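Local structure of glycosyl hydrolase, family 38 (Enterococcus faecalis, 5KBP) at residues Gln135-Met139 and Pro889-Arg893; His687-Ile692 and Gln716-His722; Ile692-Val696 and Arg846-Leu850. The protein probably hydrolyses alpha-mannosidic linkages in carbohydrates, as expected of a metal-dependent alpha-mannosidase of glycoside hydrolase family 38. One frame throughout, in Å; residues are numbered along the deposited sequence.

Overall arrangement
The three contacts lie where the N-terminal family 38 domain, the C-terminal domain and the C-terminal beta sandwich meet. Contact 3 is the middle piece, its centre about 7 Å from that of contact 1 and about 11 Å from that of contact 2; the centres of contacts 1 and 2 are about 17 Å apart. Strands 843-849 and 892-897 are neighbours in one sheet, strands 686-690 and 695-699 in another, and contacts 2 and 3 share Ile-692 in the turn between the latter two. The chain order is 135-139, 687-696, 716-722, 846-850, 889-893. Gln-135 NE2 bonds to Tyr-693 O and Arg-893 N probably to Gly-847 O, so residues 692-696 sit between N-terminal domain and sandwich, packing three domains together.

Contact 1: residues Gln135-Met139 and Pro889-Arg893; sequences QTPQM and PFEIR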
ATOM      1  N   GLN A 135      30.520 -10.157  -8.801  1.00 42.64           N
ATOM      2  CA  GLN A 135      30.655  -9.362 -10.016  1.00 43.11           C
ATOM      3  C   GLN A 135      30.645  -7.859  -9.759  1.00 48.61           C
ATOM      4  O   GLN A 135      30.484  -7.091 -10.715  1.00 42.19           O
ATOM      5  CB  GLN A 135      29.543  -9.721 -11.008  1.00 45.38           C
ATOM      6  CG  GLN A 135      29.740 -11.043 -11.734  1.00 44.14           C
ATOM      7  CD  GLN A 135      30.708 -10.942 -12.901  1.00 45.45           C
ATOM      8  OE1 GLN A 135      31.570 -10.064 -12.938  1.00 42.89           O
ATOM      9  NE2 GLN A 135      30.563 -11.842 -13.867  1.00 49.35           N
ATOM     10  N   THR A 136      30.815  -7.425  -8.510  1.00 50.42           N
ATOM     11  CA  THR A 136      30.808  -5.991  -8.216  1.00 49.24           C
ATOM     12  C   THR A 136      31.845  -5.211  -9.016  1.00 48.23           C
ATOM     13  O   THR A 136      31.490  -4.157  -9.571  1.00 52.05           O
ATOM     14  CB  THR A 136      30.991  -5.763  -6.710  1.00 46.22           C
ATOM     15  OG1 THR A 136      30.015  -6.517  -5.983  1.00 48.48           O
ATOM     16  CG2 THR A 136      30.832  -4.290  -6.378  1.00 37.40           C
ATOM     17  N   PRO A 137      33.113  -5.640  -9.122  1.00 45.48           N
ATOM     18  CA  PRO A 137      34.076  -4.827  -9.889  1.00 48.78           C
ATOM     19  C   PRO A 137      33.677  -4.609 -11.337  1.00 53.74           C
ATOM     20  O   PRO A 137      33.783  -3.484 -11.840  1.00 51.15           O
ATOM     21  CB  PRO A 137      35.379  -5.633  -9.776  1.00 49.41           C
ATOM     22  CG  PRO A 137      35.222  -6.428  -8.536  1.00 43.07           C
ATOM     23  CD  PRO A 137      33.774  -6.794  -8.485  1.00 43.62           C
ATOM     24  N   GLN A 138      33.215  -5.655 -12.027  1.00 54.73           N
ATOM     25  CA  GLN A 138      32.810  -5.485 -13.419  1.00 51.56           C
ATOM     26  C   GLN A 138      31.573  -4.603 -13.531  1.00 46.75           C
ATOM     27  O   GLN A 138      31.477  -3.774 -14.444  1.00 47.01           O
ATOM     28  CB  GLN A 138      32.558  -6.844 -14.073  1.00 47.60           C
ATOM     29  CG  GLN A 138      32.249  -6.746 -15.559  1.00 47.76           C
ATOM     30  CD  GLN A 138      31.901  -8.082 -16.180  1.00 58.30           C
ATOM     31  OE1 GLN A 138      31.918  -8.231 -17.400  1.00 57.68           O
ATOM     32  NE2 GLN A 138      31.575  -9.059 -15.343  1.00 63.30           N
ATOM     33  N   MET A 139      30.620  -4.757 -12.608  1.00 43.98           N
ATOM     34  CA  MET A 139      29.407  -3.948 -12.664  1.00 44.02           C
ATOM     35  C   MET A 139      29.697  -2.490 -12.326  1.00 53.83           C
ATOM     36  O   MET A 139      29.079  -1.583 -12.894  1.00 51.91           O
ATOM     37  CB  MET A 139      28.346  -4.524 -11.728  1.00 48.45           C
ATOM     38  CG  MET A 139      27.871  -5.917 -12.119  1.00 57.06           C
ATOM     39  SD  MET A 139      26.494  -6.507 -11.121  1.00 69.18           S
ATOM     40  CE  MET A 139      25.250  -5.276 -11.500  1.00 76.18           C
ATOM     41  N   PRO A 889      35.534 -14.489 -20.374  1.00 59.25           N
ATOM     42  CA  PRO A 889      35.011 -15.209 -19.203  1.00 60.21           C
ATOM     43  C   PRO A 889      34.322 -14.276 -18.218  1.00 62.80           C
ATOM     44  O   PRO A 889      34.885 -13.265 -17.790  1.00 56.15           O
ATOM     45  CB  PRO A 889      36.264 -15.848 -18.590  1.00 60.39           C
ATOM     46  CG  PRO A 889      37.432 -15.173 -19.252  1.00 56.22           C
ATOM     47  CD  PRO A 889      36.952 -14.798 -20.611  1.00 57.10           C
ATOM     48  N   PHE A 890      33.083 -14.629 -17.865  1.00 67.22           N
ATOM     49  CA  PHE A 890      32.276 -13.884 -16.899  1.00 65.15           C
ATOM     50  C   PHE A 890      32.032 -12.446 -17.347  1.00 61.91           C
ATOM     51  O   PHE A 890      31.802 -11.558 -16.522  1.00 58.41           O
ATOM     52  CB  PHE A 890      32.909 -13.908 -15.505  1.00 69.21           C
ATOM     53  CG  PHE A 890      33.204 -15.291 -14.995  1.00 70.77           C
ATOM     54  CD1 PHE A 890      32.179 -16.119 -14.569  1.00 72.95           C
ATOM     55  CD2 PHE A 890      34.507 -15.759 -14.934  1.00 67.58           C
ATOM     56  CE1 PHE A 890      32.447 -17.392 -14.097  1.00 71.26           C
ATOM     57  CE2 PHE A 890      34.781 -17.029 -14.461  1.00 66.89           C
ATOM     58  CZ  PHE A 890      33.750 -17.846 -14.043  1.00 67.90           C
ATOM     59  N   GLU A 891      32.076 -12.201 -18.654  1.00 58.68           N
ATOM     60  CA  GLU A 891      31.825 -10.865 -19.172  1.00 51.23           C
ATOM     61  C   GLU A 891      30.329 -10.594 -19.236  1.00 46.18           C
ATOM     62  O   GLU A 891      29.541 -11.462 -19.619  1.00 48.68           O
ATOM     63  CB  GLU A 891      32.438 -10.695 -20.561  1.00 52.46           C
ATOM     64  CG  GLU A 891      32.378  -9.267 -21.081  1.00 59.32           C
ATOM     65  CD  GLU A 891      32.606  -9.172 -22.576  1.00 64.11           C
ATOM     66  OE1 GLU A 891      31.819  -8.478 -23.250  1.00 57.63           O
ATOM     67  OE2 GLU A 891      33.567  -9.793 -23.075  1.00 63.24           O
ATOM     68  N   ILE A 892      29.942  -9.382 -18.852  1.00 44.53           N
ATOM     69  CA  ILE A 892      28.573  -8.903 -19.001  1.00 40.17           C
ATOM     70  C   ILE A 892      28.561  -8.022 -20.244  1.00 49.25           C
ATOM     71  O   ILE A 892      28.998  -6.868 -20.207  1.00 55.99           O
ATOM     72  CB  ILE A 892      28.094  -8.143 -17.763  1.00 45.84           C
ATOM     73  CG1 ILE A 892      28.327  -8.972 -16.499  1.00 46.45           C
ATOM     74  CG2 ILE A 892      26.623  -7.790 -17.901  1.00 38.07           C
ATOM     75  CD1 ILE A 892      28.120  -8.187 -15.221  1.00 38.89           C
ATOM     76  N   ARG A 893      28.070  -8.563 -21.353  1.00 51.21           N
ATOM     77  CA  ARG A 893      28.083  -7.861 -22.628  1.00 51.84           C
ATOM     78  C   ARG A 893      26.710  -7.273 -22.925  1.00 53.67           C
ATOM     79  O   ARG A 893      25.682  -7.924 -22.715  1.00 50.77           O
ATOM     80  CB  ARG A 893      28.511  -8.797 -23.760  1.00 48.87           C
ATOM     81  CG  ARG A 893      28.645  -8.112 -25.110  1.00 54.12           C
ATOM     82  CD  ARG A 893      29.414  -8.973 -26.095  1.00 53.00           C
ATOM     83  NE  ARG A 893      30.814  -9.130 -25.714  1.00 54.05           N
ATOM     84  CZ  ARG A 893      31.708  -9.808 -26.425  1.00 60.66           C
ATOM     85  NH1 ARG A 893      31.349 -10.397 -27.558  1.00 73.12           N
ATOM     86  NH2 ARG A 893      32.962  -9.901 -26.004  1.00 53.82           N
TER
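Gln-135 and Gln-138 converge with their side-chain amides on the backbone carbonyl of Phe-890. NE2 of Gln-135 donates to Phe-890 O over 2.9 Å, and NE2 of Gln-138 reaches the same Phe-890 O at 2.8 Å, the latter nearly along the C=O axis (162° at the oxygen). The other end of the Gln-138 amide is used as well: its OE1 accepts from the backbone N of Ile-892 at 2.7 Å, the donor lying above the carbonyl plane. One amide thus bridges a carbonyl and an N-H two residues apart, and its rotation is fixed from both ends. The extended chain of Gln-138, with CG anti to the backbone N (chi1 -175°), carries it across. Here the start of helix 136-141, with Gln-135 at the N-cap, joins the N-terminal family 38 domain to the loop leading into strand 892-897 of the C-terminal beta sandwich. Gln-138 NE2 also donates to Gln-135 OE1 at 2.6 Å, though with a bent N-H...O angle of 131°, and Gln-135 NE2 to Tyr-693 O, so each amide nitrogen has two acceptors. Ile-892 CD1 packs on Met-139 CG at 3.9 Å, and Ile-892 CG1 lies 3.4 Å from Gln-138 NE2.

Contact 2: residues His687-Ile692 and Gln716-His722; sequences HEADSI and QAFVNVH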
ATOM      1  N   HIS A 687      30.435 -26.519  -4.676  1.00 60.05           N
ATOM      2  CA  HIS A 687      29.153 -26.526  -5.362  1.00 60.12           C
ATOM      3  C   HIS A 687      28.992 -25.194  -6.081  1.00 60.85           C
ATOM      4  O   HIS A 687      29.767 -24.256  -5.875  1.00 61.85           O
ATOM      5  CB  HIS A 687      27.988 -26.776  -4.393  1.00 58.96           C
ATOM      6  CG  HIS A 687      27.749 -25.653  -3.431  1.00 54.80           C
ATOM      7  ND1 HIS A 687      28.377 -25.576  -2.207  1.00 55.00           N
ATOM      8  CD2 HIS A 687      26.946 -24.565  -3.511  1.00 54.13           C
ATOM      9  CE1 HIS A 687      27.974 -24.488  -1.575  1.00 55.57           C
ATOM     10  NE2 HIS A 687      27.106 -23.857  -2.345  1.00 54.18           N
ATOM     11  N   GLU A 688      27.976 -25.110  -6.935  1.00 53.88           N
ATOM     12  CA  GLU A 688      27.722 -23.911  -7.716  1.00 50.72           C
ATOM     13  C   GLU A 688      26.313 -23.400  -7.456  1.00 50.62           C
ATOM     14  O   GLU A 688      25.401 -24.172  -7.142  1.00 54.53           O
ATOM     15  CB  GLU A 688      27.918 -24.171  -9.214  1.00 54.23           C
ATOM     16  CG  GLU A 688      29.353 -24.493  -9.598  1.00 63.92           C
ATOM     17  CD  GLU A 688      29.532 -24.656 -11.092  1.00 69.78           C
ATOM     18  OE1 GLU A 688      28.531 -24.536 -11.827  1.00 73.48           O
ATOM     19  OE2 GLU A 688      30.676 -24.901 -11.532  1.00 75.02           O
ATOM     20  N   ALA A 689      26.146 -22.086  -7.586  1.00 42.45           N
ATOM     21  CA  ALA A 689      24.860 -21.449  -7.350  1.00 53.38           C
ATOM     22  C   ALA A 689      24.732 -20.229  -8.248  1.00 50.92           C
ATOM     23  O   ALA A 689      25.724 -19.567  -8.569  1.00 60.43           O
ATOM     24  CB  ALA A 689      24.690 -21.042  -5.882  1.00 49.84           C
ATOM     25  N   ASP A 690      23.497 -19.942  -8.651  1.00 49.54           N
ATOM     26  CA  ASP A 690      23.232 -18.770  -9.471  1.00 55.44           C
ATOM     27  C   ASP A 690      23.322 -17.509  -8.622  1.00 55.82           C
ATOM     28  O   ASP A 690      22.654 -17.393  -7.591  1.00 60.54           O
ATOM     29  CB  ASP A 690      21.852 -18.874 -10.116  1.00 57.70           C
ATOM     30  CG  ASP A 690      21.623 -17.813 -11.174  1.00 62.36           C
ATOM     31  OD1 ASP A 690      22.577 -17.491 -11.910  1.00 61.48           O
ATOM     32  OD2 ASP A 690      20.489 -17.300 -11.273  1.00 64.04           O
ATOM     33  N   SER A 691      24.155 -16.565  -9.055  1.00 51.89           N
ATOM     34  CA  SER A 691      24.285 -15.292  -8.357  1.00 48.03           C
ATOM     35  C   SER A 691      23.919 -14.142  -9.285  1.00 48.88           C
ATOM     36  O   SER A 691      22.956 -14.238 -10.051  1.00 50.06           O
ATOM     37  CB  SER A 691      25.703 -15.117  -7.812  1.00 48.53           C
ATOM     38  OG  SER A 691      25.781 -13.994  -6.951  1.00 48.22           O
ATOM     39  N   ILE A 692      24.682 -13.055  -9.232  1.00 44.72           N
ATOM     40  CA  ILE A 692      24.415 -11.865 -10.032  1.00 43.02           C
ATOM     41  C   ILE A 692      25.362 -11.881 -11.223  1.00 38.59           C
ATOM     42  O   ILE A 692      26.558 -11.605 -11.079  1.00 42.03           O
ATOM     43  CB  ILE A 692      24.572 -10.584  -9.205  1.00 39.51           C
ATOM     44  CG1 ILE A 692      23.668 -10.645  -7.974  1.00 37.34           C
ATOM     45  CG2 ILE A 692      24.257  -9.362 -10.057  1.00 37.87           C
ATOM     46  CD1 ILE A 692      22.217 -10.916  -8.304  1.00 36.48           C
ATOM     47  N   GLN A 716      20.017 -17.438  -6.534  1.00 55.80           N
ATOM     48  CA  GLN A 716      19.053 -16.754  -7.383  1.00 59.72           C
ATOM     49  C   GLN A 716      18.098 -17.761  -8.008  1.00 61.04           C
ATOM     50  O   GLN A 716      17.029 -18.038  -7.456  1.00 66.49           O
ATOM     51  CB  GLN A 716      19.769 -15.945  -8.468  1.00 62.03           C
ATOM     52  CG  GLN A 716      20.240 -14.570  -8.017  1.00 73.61           C
ATOM     53  CD  GLN A 716      19.149 -13.519  -8.111  1.00 84.54           C
ATOM     54  OE1 GLN A 716      18.480 -13.394  -9.136  1.00 91.77           O
ATOM     55  NE2 GLN A 716      18.964 -12.758  -7.038  1.00 76.76           N
ATOM     56  N   ALA A 717      18.484 -18.326  -9.150  1.00 55.77           N
ATOM     57  CA  ALA A 717      17.598 -19.199  -9.908  1.00 51.37           C
ATOM     58  C   ALA A 717      17.846 -20.682  -9.674  1.00 52.59           C
ATOM     59  O   ALA A 717      16.923 -21.480  -9.860  1.00 45.14           O
ATOM     60  CB  ALA A 717      17.717 -18.902 -11.407  1.00 46.84           C
ATOM     61  N   PHE A 718      19.051 -21.079  -9.268  1.00 56.43           N
ATOM     62  CA  PHE A 718      19.356 -22.501  -9.160  1.00 54.91           C
ATOM     63  C   PHE A 718      20.559 -22.717  -8.250  1.00 53.46           C
ATOM     64  O   PHE A 718      21.249 -21.776  -7.853  1.00 50.33           O
ATOM     65  CB  PHE A 718      19.614 -23.116 -10.541  1.00 47.78           C
ATOM     66  CG  PHE A 718      20.709 -22.435 -11.314  1.00 52.90           C
ATOM     67  CD1 PHE A 718      22.037 -22.771 -11.104  1.00 54.71           C
ATOM     68  CD2 PHE A 718      20.412 -21.461 -12.254  1.00 52.26           C
ATOM     69  CE1 PHE A 718      23.046 -22.146 -11.809  1.00 52.80           C
ATOM     70  CE2 PHE A 718      21.417 -20.834 -12.965  1.00 51.64           C
ATOM     71  CZ  PHE A 718      22.737 -21.178 -12.741  1.00 55.39           C
ATOM     72  N   VAL A 719      20.796 -23.989  -7.936  1.00 54.57           N
ATOM     73  CA  VAL A 719      21.990 -24.452  -7.237  1.00 55.84           C
ATOM     74  C   VAL A 719      22.335 -25.831  -7.789  1.00 55.53           C
ATOM     75  O   VAL A 719      21.440 -26.631  -8.083  1.00 62.27           O
ATOM     76  CB  VAL A 719      21.782 -24.488  -5.707  1.00 54.37           C
ATOM     77  CG1 VAL A 719      20.561 -25.318  -5.349  1.00 56.46           C
ATOM     78  CG2 VAL A 719      23.018 -25.029  -5.011  1.00 51.01           C
ATOM     79  N   ASN A 720      23.629 -26.105  -7.947  1.00 52.23           N
ATOM     80  CA  ASN A 720      24.083 -27.312  -8.624  1.00 47.06           C
ATOM     81  C   ASN A 720      25.164 -28.017  -7.818  1.00 52.64           C
ATOM     82  O   ASN A 720      25.987 -27.372  -7.162  1.00 58.73           O
ATOM     83  CB  ASN A 720      24.612 -26.984 -10.027  1.00 42.94           C
ATOM     84  CG  ASN A 720      25.212 -28.189 -10.725  1.00 50.33           C
ATOM     85  OD1 ASN A 720      26.411 -28.445 -10.624  1.00 52.98           O
ATOM     86  ND2 ASN A 720      24.378 -28.938 -11.435  1.00 55.33           N
ATOM     87  N   VAL A 721      25.151 -29.347  -7.877  1.00 48.57           N
ATOM     88  CA  VAL A 721      26.188 -30.197  -7.303  1.00 48.54           C
ATOM     89  C   VAL A 721      26.545 -31.249  -8.342  1.00 55.73           C
ATOM     90  O   VAL A 721      25.660 -31.946  -8.849  1.00 67.82           O
ATOM     91  CB  VAL A 721      25.726 -30.865  -5.992  1.00 49.84           C
ATOM     92  CG1 VAL A 721      26.664 -32.000  -5.613  1.00 48.09           C
ATOM     93  CG2 VAL A 721      25.646 -29.840  -4.870  1.00 46.01           C
ATOM     94  N   HIS A 722      27.831 -31.360  -8.667  1.00 55.51           N
ATOM     95  CA  HIS A 722      28.248 -32.270  -9.721  1.00 62.54           C
ATOM     96  C   HIS A 722      29.686 -32.711  -9.494  1.00 64.35           C
ATOM     97  O   HIS A 722      30.476 -32.021  -8.845  1.00 60.32           O
ATOM     98  CB  HIS A 722      28.113 -31.624 -11.106  1.00 64.07           C
ATOM     99  CG  HIS A 722      29.125 -30.555 -11.377  1.00 65.67           C
ATOM    100  ND1 HIS A 722      28.923 -29.234 -11.041  1.00 68.00           N
ATOM    101  CD2 HIS A 722      30.350 -30.613 -11.954  1.00 67.90           C
ATOM    102  CE1 HIS A 722      29.978 -28.524 -11.399  1.00 68.32           C
ATOM    103  NE2 HIS A 722      30.859 -29.336 -11.955  1.00 67.85           N
TER
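Glu-688 and Asn-720 form a hydrogen-bonded pair in the antiparallel sheet of the family 38 C-terminal domain, where strands 686-690 and 718-722 run side by side. Glu-688 N meets Asn-720 O at 3.0 Å, and Asn-720 N meets Glu-688 O at 2.7 Å; the following pair, Ala-689 with Val-719, is non-hydrogen-bonded, with CA atoms 4.2 Å apart. Asp-690 N then donates to Phe-718 O, and Gln-716 N to Asp-690 O in a bent bond of 2.8 Å.

Here the side chain of Asp-690 joins in. It holds CG anti to its own N (chi1 -170°), which lays the carboxylate over the Phe-718 ring, 12° from parallel, while CB makes a CH-pi contact 3.5 Å from the ring centroid. The ring can reach across because Phe-718 CG sits between its backbone N and carbonyl carbon (chi1 56°), a crowded position. Tyr-793, from helix 789-799, also stacks with the Phe-718 ring.

At the other end of the strand pair, Glu-688 OE2 approaches the edge of the His-722 ring, 3.7 Å from CE1, with carboxylate and ring planes nearly perpendicular; the same carboxylate is held by Arg-789 and Tyr-793, while His-722 ND1 donates to Asn-720 OD1. Back at Asp-690, OD1 is bound by Tyr-797 OH, and OD2 accepts from Ala-717 N at 3.1 Å through its anti lone pair.

Contact 3: residues Ile692-Val696 and Arg846-Leu850; sequences IYEVV and RGFNL
This is a buried, mainly aromatic and apolar contact between two sheets: Tyr-693, in the turn before edge strand 695-699, and Val-695, its first residue, meet Phe-848 near the end of strand 843-849 and Leu-850 just beyond it. No clear hydrogen bond crosses it. The touching parts run only 12° apart in direction, but the CA atoms of Tyr-693 and Phe-848 are 6.3 Å apart and those of Val-695 and Leu-850 6.2 Å.

The Phe-848 ring packs on both side chain and backbone of Tyr-693. The Tyr-693 ring turns its edge to the face of Phe-848 in an offset edge-to-face pair, with planes at 82° and centroids 5.6 Å apart. Closest within the pair are Tyr-693 CD1 and Phe-848 CD1, at 3.7 Å. Tyr-693 CA stands over the same ring, 3.8 Å from the Phe-848 centroid, in a CH-pi contact, and Phe-848 CE2 lies 3.5 Å from Glu-694 N. A chi1 of 69° tucks the phenylalanine ring over its own backbone, presenting this face to the incoming chain.

Farther out, Tyr-693 OH comes to 3.5 Å from Arg-846 NE, ring and guanidinium planes being nearly perpendicular. Glu-101 of helix 100-117 hydrogen-bonds the tyrosine hydroxyl and forms a salt bridge with the arginine. At the other end, Val-695 CG2 packs on Leu-850 CD2 at 3.8 Å, beside Tyr-793 and Tyr-797 of helix 789-799.

An edge-to-face aromatic pair and apolar contacts thus join the edge of the C-terminal domain sheet to the beta sandwich, as in a buried domain interface, with Glu-101 bringing in the N-terminal domain.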
ATOM      1  N   ILE A 692      24.682 -13.055  -9.232  1.00 44.72           N
ATOM      2  CA  ILE A 692      24.415 -11.865 -10.032  1.00 43.02           C
ATOM      3  C   ILE A 692      25.362 -11.881 -11.223  1.00 38.59           C
ATOM      4  O   ILE A 692      26.558 -11.605 -11.079  1.00 42.03           O
ATOM      5  CB  ILE A 692      24.572 -10.584  -9.205  1.00 39.51           C
ATOM      6  CG1 ILE A 692      23.668 -10.645  -7.974  1.00 37.34           C
ATOM      7  CG2 ILE A 692      24.257  -9.362 -10.057  1.00 37.87           C
ATOM      8  CD1 ILE A 692      22.217 -10.916  -8.304  1.00 36.48           C
ATOM      9  N   TYR A 693      24.821 -12.198 -12.402  1.00 43.05           N
ATOM     10  CA  TYR A 693      25.604 -12.297 -13.635  1.00 43.35           C
ATOM     11  C   TYR A 693      26.785 -13.248 -13.462  1.00 45.31           C
ATOM     12  O   TYR A 693      27.881 -13.012 -13.977  1.00 47.42           O
ATOM     13  CB  TYR A 693      26.089 -10.921 -14.098  1.00 49.12           C
ATOM     14  CG  TYR A 693      24.995  -9.963 -14.508  1.00 56.76           C
ATOM     15  CD1 TYR A 693      24.213 -10.209 -15.628  1.00 57.36           C
ATOM     16  CD2 TYR A 693      24.762  -8.799 -13.790  1.00 60.27           C
ATOM     17  CE1 TYR A 693      23.217  -9.331 -16.011  1.00 57.63           C
ATOM     18  CE2 TYR A 693      23.770  -7.912 -14.167  1.00 60.88           C
ATOM     19  CZ  TYR A 693      23.000  -8.184 -15.279  1.00 56.14           C
ATOM     20  OH  TYR A 693      22.010  -7.306 -15.659  1.00 49.88           O
ATOM     21  N   GLU A 694      26.559 -14.342 -12.737  1.00 44.96           N
ATOM     22  CA  GLU A 694      27.668 -15.193 -12.333  1.00 56.62           C
ATOM     23  C   GLU A 694      27.138 -16.519 -11.811  1.00 62.37           C
ATOM     24  O   GLU A 694      26.159 -16.550 -11.061  1.00 58.35           O
ATOM     25  CB  GLU A 694      28.513 -14.496 -11.256  1.00 56.53           C
ATOM     26  CG  GLU A 694      29.468 -15.395 -10.501  1.00 60.26           C
ATOM     27  CD  GLU A 694      30.169 -14.661  -9.374  1.00 66.95           C
ATOM     28  OE1 GLU A 694      31.399 -14.815  -9.235  1.00 67.31           O
ATOM     29  OE2 GLU A 694      29.487 -13.922  -8.634  1.00 71.97           O
ATOM     30  N   VAL A 695      27.788 -17.605 -12.216  1.00 64.55           N
ATOM     31  CA  VAL A 695      27.629 -18.908 -11.581  1.00 60.12           C
ATOM     32  C   VAL A 695      28.821 -19.062 -10.645  1.00 63.73           C
ATOM     33  O   VAL A 695      29.917 -19.442 -11.068  1.00 77.24           O
ATOM     34  CB  VAL A 695      27.551 -20.042 -12.605  1.00 62.75           C
ATOM     35  CG1 VAL A 695      27.492 -21.388 -11.899  1.00 64.62           C
ATOM     36  CG2 VAL A 695      26.341 -19.859 -13.505  1.00 66.89           C
ATOM     37  N   VAL A 696      28.612 -18.755  -9.371  1.00 57.93           N
ATOM     38  CA  VAL A 696      29.699 -18.667  -8.403  1.00 59.32           C
ATOM     39  C   VAL A 696      30.006 -20.051  -7.847  1.00 60.90           C
ATOM     40  O   VAL A 696      29.102 -20.868  -7.618  1.00 60.75           O
ATOM     41  CB  VAL A 696      29.350 -17.669  -7.281  1.00 53.58           C
ATOM     42  CG1 VAL A 696      28.155 -18.152  -6.468  1.00 48.57           C
ATOM     43  CG2 VAL A 696      30.554 -17.423  -6.387  1.00 55.71           C
ATOM     44  N   ARG A 846      21.264  -7.527 -23.455  1.00 41.54           N
ATOM     45  CA  ARG A 846      22.340  -7.827 -22.524  1.00 47.68           C
ATOM     46  C   ARG A 846      22.354  -9.310 -22.185  1.00 49.28           C
ATOM     47  O   ARG A 846      21.309  -9.908 -21.911  1.00 48.19           O
ATOM     48  CB  ARG A 846      22.215  -7.002 -21.238  1.00 48.21           C
ATOM     49  CG  ARG A 846      23.242  -7.362 -20.171  1.00 43.77           C
ATOM     50  CD  ARG A 846      23.454  -6.230 -19.173  1.00 39.48           C
ATOM     51  NE  ARG A 846      22.195  -5.655 -18.709  1.00 44.12           N
ATOM     52  CZ  ARG A 846      21.735  -4.466 -19.086  1.00 49.48           C
ATOM     53  NH1 ARG A 846      20.578  -4.020 -18.618  1.00 34.31           N
ATOM     54  NH2 ARG A 846      22.434  -3.719 -19.931  1.00 35.21           N
ATOM     55  N   GLY A 847      23.554  -9.892 -22.211  1.00 48.49           N
ATOM     56  CA  GLY A 847      23.772 -11.247 -21.751  1.00 47.19           C
ATOM     57  C   GLY A 847      25.095 -11.337 -21.016  1.00 50.40           C
ATOM     58  O   GLY A 847      25.829 -10.354 -20.907  1.00 53.64           O
ATOM     59  N   PHE A 848      25.392 -12.532 -20.511  1.00 46.63           N
ATOM     60  CA  PHE A 848      26.648 -12.727 -19.803  1.00 44.55           C
ATOM     61  C   PHE A 848      27.133 -14.157 -19.985  1.00 46.39           C
ATOM     62  O   PHE A 848      26.339 -15.083 -20.168  1.00 52.35           O
ATOM     63  CB  PHE A 848      26.518 -12.393 -18.310  1.00 41.57           C
ATOM     64  CG  PHE A 848      25.668 -13.359 -17.534  1.00 49.84           C
ATOM     65  CD1 PHE A 848      24.288 -13.331 -17.640  1.00 51.76           C
ATOM     66  CD2 PHE A 848      26.251 -14.281 -16.680  1.00 51.08           C
ATOM     67  CE1 PHE A 848      23.504 -14.214 -16.919  1.00 49.96           C
ATOM     68  CE2 PHE A 848      25.474 -15.164 -15.954  1.00 53.68           C
ATOM     69  CZ  PHE A 848      24.099 -15.131 -16.075  1.00 53.23           C
ATOM     70  N   ASN A 849      28.452 -14.321 -19.935  1.00 50.61           N
ATOM     71  CA  ASN A 849      29.068 -15.635 -20.049  1.00 53.14           C
ATOM     72  C   ASN A 849      28.879 -16.412 -18.752  1.00 55.60           C
ATOM     73  O   ASN A 849      29.092 -15.877 -17.659  1.00 63.28           O
ATOM     74  CB  ASN A 849      30.557 -15.495 -20.369  1.00 57.27           C
ATOM     75  CG  ASN A 849      31.187 -16.797 -20.831  1.00 58.26           C
ATOM     76  OD1 ASN A 849      30.644 -17.883 -20.614  1.00 55.42           O
ATOM     77  ND2 ASN A 849      32.347 -16.694 -21.466  1.00 57.35           N
ATOM     78  N   LEU A 850      28.480 -17.674 -18.877  1.00 52.98           N
ATOM     79  CA  LEU A 850      28.300 -18.544 -17.725  1.00 51.41           C
ATOM     80  C   LEU A 850      29.572 -19.287 -17.335  1.00 55.50           C
ATOM     81  O   LEU A 850      29.641 -19.820 -16.222  1.00 55.40           O
ATOM     82  CB  LEU A 850      27.187 -19.562 -18.003  1.00 53.64           C
ATOM     83  CG  LEU A 850      25.770 -19.026 -18.222  1.00 54.22           C
ATOM     84  CD1 LEU A 850      24.872 -20.106 -18.803  1.00 49.55           C
ATOM     85  CD2 LEU A 850      25.197 -18.506 -16.915  1.00 52.77           C
TER